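Local coordinates for protein CmeC (Campylobacter jejuni, PDB 4MT4) that probably serves as the outer membrane channel of a multidrug efflux system, a trimeric member of the outer membrane factor family, at residues B[393-396]-B[397-400]; B[399-402]-B[403-407]; B[414-417]-B[418-422]; B[183-186]-B[187-190]. All blocks are in the same frame, centred on the assembly; numbering follows the deposited sequence.

Contact 1 of 4, residues B[393-396]-B[397-400]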
# COMPACT_ATOMS: atom_id res chain seq x y z
N TYR B 393 32.13 -30.37 10.27
CA TYR B 393 32.90 -29.21 10.73
C TYR B 393 33.15 -29.26 12.23
O TYR B 393 34.10 -28.66 12.73
CB TYR B 393 32.19 -27.91 10.37
CG TYR B 393 32.43 -27.45 8.94
CD1 TYR B 393 33.67 -26.96 8.56
CD2 TYR B 393 31.42 -27.51 7.99
CE1 TYR B 393 33.90 -26.54 7.26
CE2 TYR B 393 31.64 -27.10 6.69
CZ TYR B 393 32.88 -26.61 6.33
OH TYR B 393 33.11 -26.20 5.04
N LYS B 394 32.29 -29.97 12.96
CA LYS B 394 32.47 -30.13 14.39
C LYS B 394 33.59 -31.11 14.70
O LYS B 394 34.42 -30.87 15.58
CB LYS B 394 31.17 -30.60 15.06
CG LYS B 394 31.27 -30.72 16.57
CD LYS B 394 30.02 -31.35 17.17
CE LYS B 394 30.18 -31.52 18.67
NZ LYS B 394 29.02 -32.23 19.28
N ARG B 395 33.62 -32.22 13.97
CA ARG B 395 34.68 -33.21 14.12
C ARG B 395 36.02 -32.62 13.72
O ARG B 395 37.04 -32.90 14.35
CB ARG B 395 34.39 -34.46 13.28
CG ARG B 395 35.44 -35.56 13.41
CD ARG B 395 35.60 -36.00 14.85
NE ARG B 395 36.63 -37.03 15.00
CZ ARG B 395 37.57 -37.01 15.94
NH1 ARG B 395 37.63 -36.02 16.81
NH2 ARG B 395 38.46 -37.99 16.00
N ILE B 396 36.01 -31.79 12.68
CA ILE B 396 37.20 -31.07 12.25
C ILE B 396 37.71 -30.17 13.37
O ILE B 396 38.92 -30.11 13.63
CB ILE B 396 36.92 -30.22 10.99
CG1 ILE B 396 36.66 -31.12 9.78
CG2 ILE B 396 38.09 -29.28 10.71
CD1 ILE B 396 36.23 -30.37 8.54
N TYR B 397 36.79 -29.48 14.03
CA TYR B 397 37.14 -28.61 15.15
C TYR B 397 37.71 -29.40 16.33
O TYR B 397 38.67 -28.97 16.96
CB TYR B 397 35.92 -27.81 15.62
CG TYR B 397 36.11 -27.20 16.99
CD1 TYR B 397 36.93 -26.08 17.16
CD2 TYR B 397 35.49 -27.73 18.11
CE1 TYR B 397 37.11 -25.52 18.41
CE2 TYR B 397 35.67 -27.18 19.36
CZ TYR B 397 36.48 -26.07 19.50
OH TYR B 397 36.66 -25.51 20.75
N GLU B 398 37.09 -30.55 16.62
CA GLU B 398 37.52 -31.38 17.74
C GLU B 398 38.96 -31.85 17.56
O GLU B 398 39.73 -31.90 18.51
CB GLU B 398 36.59 -32.57 17.91
CG GLU B 398 35.21 -32.21 18.44
CD GLU B 398 34.28 -33.41 18.53
OE1 GLU B 398 34.56 -34.42 17.85
OE2 GLU B 398 33.29 -33.34 19.28
N ILE B 399 39.31 -32.20 16.33
CA ILE B 399 40.68 -32.62 16.02
C ILE B 399 41.62 -31.42 16.05
O ILE B 399 42.75 -31.51 16.53
CB ILE B 399 40.76 -33.31 14.64
CG1 ILE B 399 39.83 -34.51 14.59
CG2 ILE B 399 42.19 -33.74 14.35
CD1 ILE B 399 39.80 -35.20 13.24
N ALA B 400 41.14 -30.29 15.53
CA ALA B 400 41.95 -29.08 15.46
C ALA B 400 42.28 -28.53 16.84
O ALA B 400 43.32 -27.90 17.04
CB ALA B 400 41.24 -28.02 14.63

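Contact 2 of 4, residues B[399-402]-B[403-407]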
# COMPACT_ATOMS: atom_id res chain seq x y z
N ILE B 399 39.31 -32.20 16.33
CA ILE B 399 40.68 -32.62 16.02
C ILE B 399 41.62 -31.42 16.05
O ILE B 399 42.75 -31.51 16.53
CB ILE B 399 40.76 -33.31 14.64
CG1 ILE B 399 39.83 -34.51 14.59
CG2 ILE B 399 42.19 -33.74 14.35
CD1 ILE B 399 39.80 -35.20 13.24
N ALA B 400 41.14 -30.29 15.53
CA ALA B 400 41.95 -29.08 15.46
C ALA B 400 42.28 -28.53 16.84
O ALA B 400 43.32 -27.90 17.04
CB ALA B 400 41.24 -28.02 14.63
N LYS B 401 41.40 -28.78 17.80
CA LYS B 401 41.63 -28.33 19.17
C LYS B 401 42.70 -29.18 19.85
O LYS B 401 43.55 -28.67 20.57
CB LYS B 401 40.33 -28.37 19.99
CG LYS B 401 40.53 -28.05 21.46
CD LYS B 401 39.22 -28.04 22.23
CE LYS B 401 39.47 -27.97 23.73
NZ LYS B 401 40.37 -26.85 24.10
N GLU B 402 42.64 -30.49 19.60
CA GLU B 402 43.63 -31.42 20.13
C GLU B 402 45.04 -31.08 19.65
O GLU B 402 46.00 -31.13 20.41
CB GLU B 402 43.28 -32.86 19.74
CG GLU B 402 41.98 -33.37 20.33
CD GLU B 402 41.55 -34.70 19.73
OE1 GLU B 402 42.12 -35.10 18.69
OE2 GLU B 402 40.64 -35.34 20.30
N ARG B 403 45.13 -30.71 18.37
CA ARG B 403 46.41 -30.40 17.75
C ARG B 403 46.96 -29.05 18.21
O ARG B 403 48.16 -28.89 18.39
CB ARG B 403 46.28 -30.41 16.22
CG ARG B 403 45.91 -31.77 15.65
CD ARG B 403 45.90 -31.75 14.13
NE ARG B 403 45.70 -33.08 13.57
CZ ARG B 403 45.69 -33.36 12.27
NH1 ARG B 403 45.87 -32.39 11.38
NH2 ARG B 403 45.49 -34.61 11.86
N TYR B 404 46.07 -28.08 18.40
CA TYR B 404 46.48 -26.76 18.86
C TYR B 404 47.00 -26.82 20.30
O TYR B 404 47.92 -26.09 20.66
CB TYR B 404 45.32 -25.77 18.77
CG TYR B 404 45.60 -24.45 19.46
CD1 TYR B 404 46.35 -23.47 18.83
CD2 TYR B 404 45.12 -24.19 20.74
CE1 TYR B 404 46.62 -22.26 19.46
CE2 TYR B 404 45.38 -22.99 21.37
CZ TYR B 404 46.13 -22.03 20.73
OH TYR B 404 46.39 -20.83 21.35
N ASP B 405 46.40 -27.69 21.11
CA ASP B 405 46.77 -27.78 22.52
C ASP B 405 48.17 -28.35 22.71
O ASP B 405 48.82 -28.08 23.72
CB ASP B 405 45.74 -28.61 23.28
CG ASP B 405 44.41 -27.90 23.44
OD1 ASP B 405 44.39 -26.65 23.36
OD2 ASP B 405 43.39 -28.58 23.64
N ILE B 406 48.64 -29.15 21.75
CA ILE B 406 49.98 -29.70 21.83
C ILE B 406 50.92 -28.98 20.87
O ILE B 406 52.05 -29.42 20.64
CB ILE B 406 49.99 -31.22 21.54
CG1 ILE B 406 49.54 -31.49 20.10
CG2 ILE B 406 49.11 -31.96 22.53
CD1 ILE B 406 49.56 -32.96 19.74
N GLY B 407 50.45 -27.86 20.33
CA GLY B 407 51.28 -26.99 19.52
C GLY B 407 51.50 -27.45 18.09
O GLY B 407 52.41 -26.96 17.42

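Contact 3 of 4, residues B[414-417]-B[418-422]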
# COMPACT_ATOMS: atom_id res chain seq x y z
N TYR B 414 43.45 -22.72 13.95
CA TYR B 414 42.54 -23.20 14.99
C TYR B 414 41.30 -22.32 15.10
O TYR B 414 40.18 -22.83 15.20
CB TYR B 414 43.26 -23.27 16.34
CG TYR B 414 42.33 -23.52 17.51
CD1 TYR B 414 41.61 -24.70 17.61
CD2 TYR B 414 42.19 -22.57 18.52
CE1 TYR B 414 40.76 -24.92 18.68
CE2 TYR B 414 41.35 -22.79 19.59
CZ TYR B 414 40.64 -23.97 19.67
OH TYR B 414 39.80 -24.19 20.73
N LEU B 415 41.50 -21.01 15.06
CA LEU B 415 40.39 -20.06 15.12
C LEU B 415 39.48 -20.20 13.90
O LEU B 415 38.27 -20.04 14.00
CB LEU B 415 40.92 -18.63 15.22
CG LEU B 415 41.68 -18.26 16.49
CD1 LEU B 415 42.13 -16.81 16.44
CD2 LEU B 415 40.83 -18.51 17.73
N GLU B 416 40.09 -20.49 12.76
CA GLU B 416 39.35 -20.66 11.51
C GLU B 416 38.44 -21.89 11.57
O GLU B 416 37.28 -21.82 11.19
CB GLU B 416 40.32 -20.78 10.33
CG GLU B 416 39.66 -21.20 9.03
CD GLU B 416 40.65 -21.35 7.89
OE1 GLU B 416 41.66 -20.61 7.87
OE2 GLU B 416 40.42 -22.20 7.01
N ALA B 417 38.99 -23.00 12.05
CA ALA B 417 38.23 -24.25 12.15
C ALA B 417 37.05 -24.09 13.10
O ALA B 417 35.98 -24.65 12.87
CB ALA B 417 39.14 -25.38 12.60
N ARG B 418 37.27 -23.31 14.15
CA ARG B 418 36.24 -23.03 15.14
C ARG B 418 35.15 -22.12 14.57
O ARG B 418 33.96 -22.30 14.84
CB ARG B 418 36.87 -22.38 16.37
CG ARG B 418 35.91 -21.85 17.41
CD ARG B 418 36.67 -21.12 18.51
NE ARG B 418 35.80 -20.26 19.31
CZ ARG B 418 35.27 -20.62 20.47
NH1 ARG B 418 35.53 -21.82 20.98
NH2 ARG B 418 34.50 -19.77 21.14
N GLN B 419 35.56 -21.14 13.77
CA GLN B 419 34.63 -20.23 13.11
C GLN B 419 33.77 -20.97 12.10
O GLN B 419 32.59 -20.67 11.92
CB GLN B 419 35.38 -19.08 12.43
CG GLN B 419 34.49 -18.07 11.73
CD GLN B 419 33.78 -17.15 12.71
OE1 GLN B 419 32.62 -17.35 13.04
NE2 GLN B 419 34.49 -16.12 13.17
N ASN B 420 34.38 -21.95 11.44
CA ASN B 420 33.68 -22.76 10.44
C ASN B 420 32.58 -23.61 11.06
O ASN B 420 31.50 -23.76 10.48
CB ASN B 420 34.67 -23.66 9.70
CG ASN B 420 35.57 -22.87 8.76
OD1 ASN B 420 35.25 -21.76 8.36
ND2 ASN B 420 36.71 -23.46 8.40
N TRP B 421 32.85 -24.17 12.24
CA TRP B 421 31.85 -24.94 12.97
C TRP B 421 30.68 -24.04 13.37
O TRP B 421 29.52 -24.42 13.23
CB TRP B 421 32.46 -25.59 14.22
CG TRP B 421 31.46 -26.34 15.06
CD1 TRP B 421 30.33 -26.96 14.62
CD2 TRP B 421 31.50 -26.53 16.48
NE1 TRP B 421 29.67 -27.54 15.68
CE2 TRP B 421 30.37 -27.28 16.83
CE3 TRP B 421 32.39 -26.14 17.48
CZ2 TRP B 421 30.10 -27.66 18.15
CZ3 TRP B 421 32.13 -26.51 18.79
CH2 TRP B 421 30.99 -27.26 19.11
N LEU B 422 31.01 -22.85 13.86
CA LEU B 422 30.00 -21.87 14.25
C LEU B 422 29.10 -21.51 13.07
O LEU B 422 27.88 -21.47 13.20
CB LEU B 422 30.67 -20.61 14.80
CG LEU B 422 29.73 -19.48 15.23
CD1 LEU B 422 28.87 -19.91 16.40
CD2 LEU B 422 30.52 -18.22 15.57

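Contact 4 of 4, residues B[183-186]-B[187-190]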
# COMPACT_ATOMS: atom_id res chain seq x y z
N ALA B 183 35.88 -17.90 23.31
CA ALA B 183 36.75 -16.95 22.62
C ALA B 183 37.40 -16.01 23.63
O ALA B 183 38.52 -15.55 23.44
CB ALA B 183 35.98 -16.16 21.58
N LYS B 184 36.67 -15.73 24.71
CA LYS B 184 37.20 -14.91 25.79
C LYS B 184 38.24 -15.69 26.58
O LYS B 184 39.24 -15.14 27.04
CB LYS B 184 36.08 -14.44 26.71
CG LYS B 184 36.51 -13.38 27.72
CD LYS B 184 35.90 -13.64 29.08
CE LYS B 184 34.38 -13.66 29.02
NZ LYS B 184 33.78 -13.94 30.35
N GLU B 185 37.99 -16.99 26.73
CA GLU B 185 38.93 -17.88 27.41
C GLU B 185 40.20 -18.04 26.59
O GLU B 185 41.30 -18.10 27.15
CB GLU B 185 38.28 -19.25 27.66
CG GLU B 185 39.20 -20.26 28.33
CD GLU B 185 39.61 -19.85 29.73
OE1 GLU B 185 38.87 -19.07 30.37
OE2 GLU B 185 40.67 -20.31 30.20
N ILE B 186 40.05 -18.11 25.27
CA ILE B 186 41.20 -18.21 24.38
C ILE B 186 42.10 -16.99 24.52
O ILE B 186 43.33 -17.12 24.62
CB ILE B 186 40.75 -18.35 22.91
CG1 ILE B 186 40.15 -19.73 22.66
CG2 ILE B 186 41.92 -18.11 21.96
CD1 ILE B 186 39.54 -19.91 21.29
N TYR B 187 41.50 -15.80 24.56
CA TYR B 187 42.26 -14.57 24.70
C TYR B 187 42.93 -14.47 26.07
O TYR B 187 44.06 -14.00 26.18
CB TYR B 187 41.37 -13.35 24.46
CG TYR B 187 42.08 -12.04 24.70
CD1 TYR B 187 43.01 -11.56 23.79
CD2 TYR B 187 41.83 -11.29 25.85
CE1 TYR B 187 43.67 -10.37 24.01
CE2 TYR B 187 42.49 -10.10 26.07
CZ TYR B 187 43.41 -9.64 25.15
OH TYR B 187 44.07 -8.46 25.37
N ARG B 188 42.22 -14.91 27.10
CA ARG B 188 42.75 -14.87 28.46
C ARG B 188 44.01 -15.72 28.58
O ARG B 188 44.97 -15.33 29.25
CB ARG B 188 41.70 -15.35 29.47
CG ARG B 188 42.07 -15.11 30.92
CD ARG B 188 41.17 -15.88 31.86
NE ARG B 188 41.38 -17.32 31.75
CZ ARG B 188 42.25 -18.00 32.50
NH1 ARG B 188 42.98 -17.38 33.41
NH2 ARG B 188 42.38 -19.31 32.33
N ILE B 189 44.00 -16.87 27.92
CA ILE B 189 45.16 -17.75 27.90
C ILE B 189 46.33 -17.10 27.17
O ILE B 189 47.46 -17.09 27.66
CB ILE B 189 44.83 -19.11 27.25
CG1 ILE B 189 43.79 -19.86 28.07
CG2 ILE B 189 46.09 -19.95 27.10
CD1 ILE B 189 44.20 -20.13 29.50
N ASN B 190 46.05 -16.55 25.99
CA ASN B 190 47.07 -15.91 25.18
C ASN B 190 47.58 -14.60 25.79
O ASN B 190 48.68 -14.15 25.48
CB ASN B 190 46.55 -15.65 23.77
CG ASN B 190 46.63 -16.88 22.88
OD1 ASN B 190 47.61 -17.06 22.16
ND2 ASN B 190 45.62 -17.73 22.95

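Contact 1 of 4, residues B[393-396]-B[397-400]
R395 lays its guanidinium across I399 and past E398 on one turn of helix 339-405, one of the long helices of the periplasmic alpha-barrel that outer membrane factors build below their beta-barrel. The R395 and I399 side chains meet at about a right angle: CG1 of I399 sits under one face of the guanidinium, offset toward its rim, and comes within 3.5 Å of R395 NH1. A bend at chi2 (58°), following a CG placed opposite the backbone N, folds the arginine forward along the helix instead of letting it run straight out. E398 also crosses R395 at about a right angle, with the carboxylate and guanidinium planes 71° apart. The ion pair of R395 NH1 with E398 OE1 is a long one, 3.6 Å, and the firmer partner of this arginine is E201 of a second subunit, bridged through NE. K394, fully extended, slants past E398 on its other branch; its CE is 3.7 Å from E398 OE2, while the ammonium stays beyond salt-bridge distance. Y397 takes a different course, toward helix 411-445, where its ring meets that of W421. I396 and I399 pack on A205 and Y202 of the second subunit, so this turn has one flank in the subunit interface and another against its own hairpin partner. Beneath the side chains run the regular i to i+4 backbone bonds, among them I399 N to R395 O at 3.1 Å. CG1 of I399 rests against that same carbonyl oxygen, R395 O, at 3.2 Å.

Contact 2 of 4, residues B[399-402]-B[403-407]
I399 lies alongside R403, both side chains pointing the same way, on the last turns of helix 339-405 before a Schellman motif ends it at the tip of a helical hairpin. CG2 of I399 approaches R403 NE at 3.7 Å, obliquely to the guanidinium. The extended R403 chain starts with its CG opposite the carbonyl carbon (chi1 -63°), which lays CG against I399 O at 3.3 Å and carries the charged end back along the helix. There R403 makes a cation-pi contact with Y202 of a second subunit. A400 is buried against helix 411-445 and the loop before it, its methyl packing on A417 and M409; its carbonyl oxygen accepts the backbone N-H of Y404, whose ring stacks on Y414 of the returning helix 411-445. K401 runs outward and turns at its last torsion (chi4 53°), swinging NZ over to D405 on the exposed surface. The two side chains slant across one another, and NZ reaches D405 OD2 at 3.5 Å in a salt bridge. D405 OD2 also lies 3.1 Å from K401 O, an acceptor beside an acceptor, a closeness that the lysine charge may help to offset. E402 contributes mainly backbone, its carbonyl oxygen touched by CG1 of I406 at 3.6 Å. Beyond it the helix closes: G407, with positive phi, is the C-prime residue, and E408 N turns back to R403 O. Inside that closure G407 N donates to Y404 O at 3.1 Å.

Contact 3 of 4, residues B[414-417]-B[418-422]
N420 folds its amide back over the carbonyl of E416, one turn earlier, while other flanks of the helix are packed into the protein. The tight part is made by the buried A417, Y414 and R418. Y414 wedges between helices and packs on I186 of helix 129-195. R418, extended from CG to NE, leaves the turn with CG opposite the backbone N (chi1 172°) and delivers NH2 to the carbonyl oxygen of A179, so its charged end is used between helices and not within this turn. L415 and Q419 lean on N210 and M214 of helix 201-236. These residues lie near the start of helix 411-445, the returning arm of a helical hairpin in the periplasmic alpha-barrel of an outer membrane factor. Four backbone bonds hold the turn, from R418 N to Y414 O through W421 N to A417 O, the last at 3.2 Å. The partly exposed side is looser, though E416 also packs on Q412 of a second subunit. E416 and N420 slant past each other with carboxylate and amide planes 68° apart, and N420 ND2 comes no nearer than 3.8 Å to E416 CG. The amide is drawn in over the backbone, its CG 3.2 Å from E416 O, yet the angle at ND2 is too poor for a hydrogen bond. That oxygen is instead held by N420 N at 2.9 Å.

Contact 4 of 4, residues B[183-186]-B[187-190]
E185 and R188 are joined by a salt bridge, lying side by side and pointing the same way. R188 NH2 donates to E185 OE2 at 2.9 Å, nearly straight (167°), in the guanidinium plane and on the syn side of the carboxylate; R188 NE adds weak bonds to both oxygens. The planes stay 42° apart, so the grip is skewed, not a flat two-pronged fit. Bends at chi2 of E185 (65°) and chi3 of R188 bring the two ends together, and NH1 of R188 is taken up by E192, giving the arginine acidic partners one on each side in sequence. The second polar feature is I186 O, which accepts twice from N190: ND2 at 2.9 Å and the backbone N at 3.1 Å, from opposite faces of the carbonyl plane. The ND2 bond, lying in the amide plane, holds the side chain of the buried N190. Both features sit on helix 129-195, one of the long helices that form the periplasmic alpha-barrel of outer membrane factors. Outward from them, I189 runs CD1 past the carboxylate, 3.6 Å from E185 OE2. I186 lies alongside N190, its CG2 3.8 Å from ND2, and packs on L415 of helix 411-445. A183 and Y187 face helix 201-236, Y187 on L204 and A183 on M214.

Contacts 1 and 2 follow one another on helix 339-405 and share I399 and A400; contact 3 lies on the returning helix 411-445, and contact 4 on helix 129-195, in the earlier part of the chain. Contact 3 touches all the others: it meets contacts 1 and 2 largely through aromatic and alanine side chains, and R418 NH2 comes within 3.2 Å of A183 N in contact 4. None is wholly core. Contacts 2 and 4 have the most exposed residues and carry salt bridges within a turn; contact 1 has only a long one, its arginine turning mainly to a second subunit, and contact 3 has no ion pair across its segments. No other chain touches contact 4.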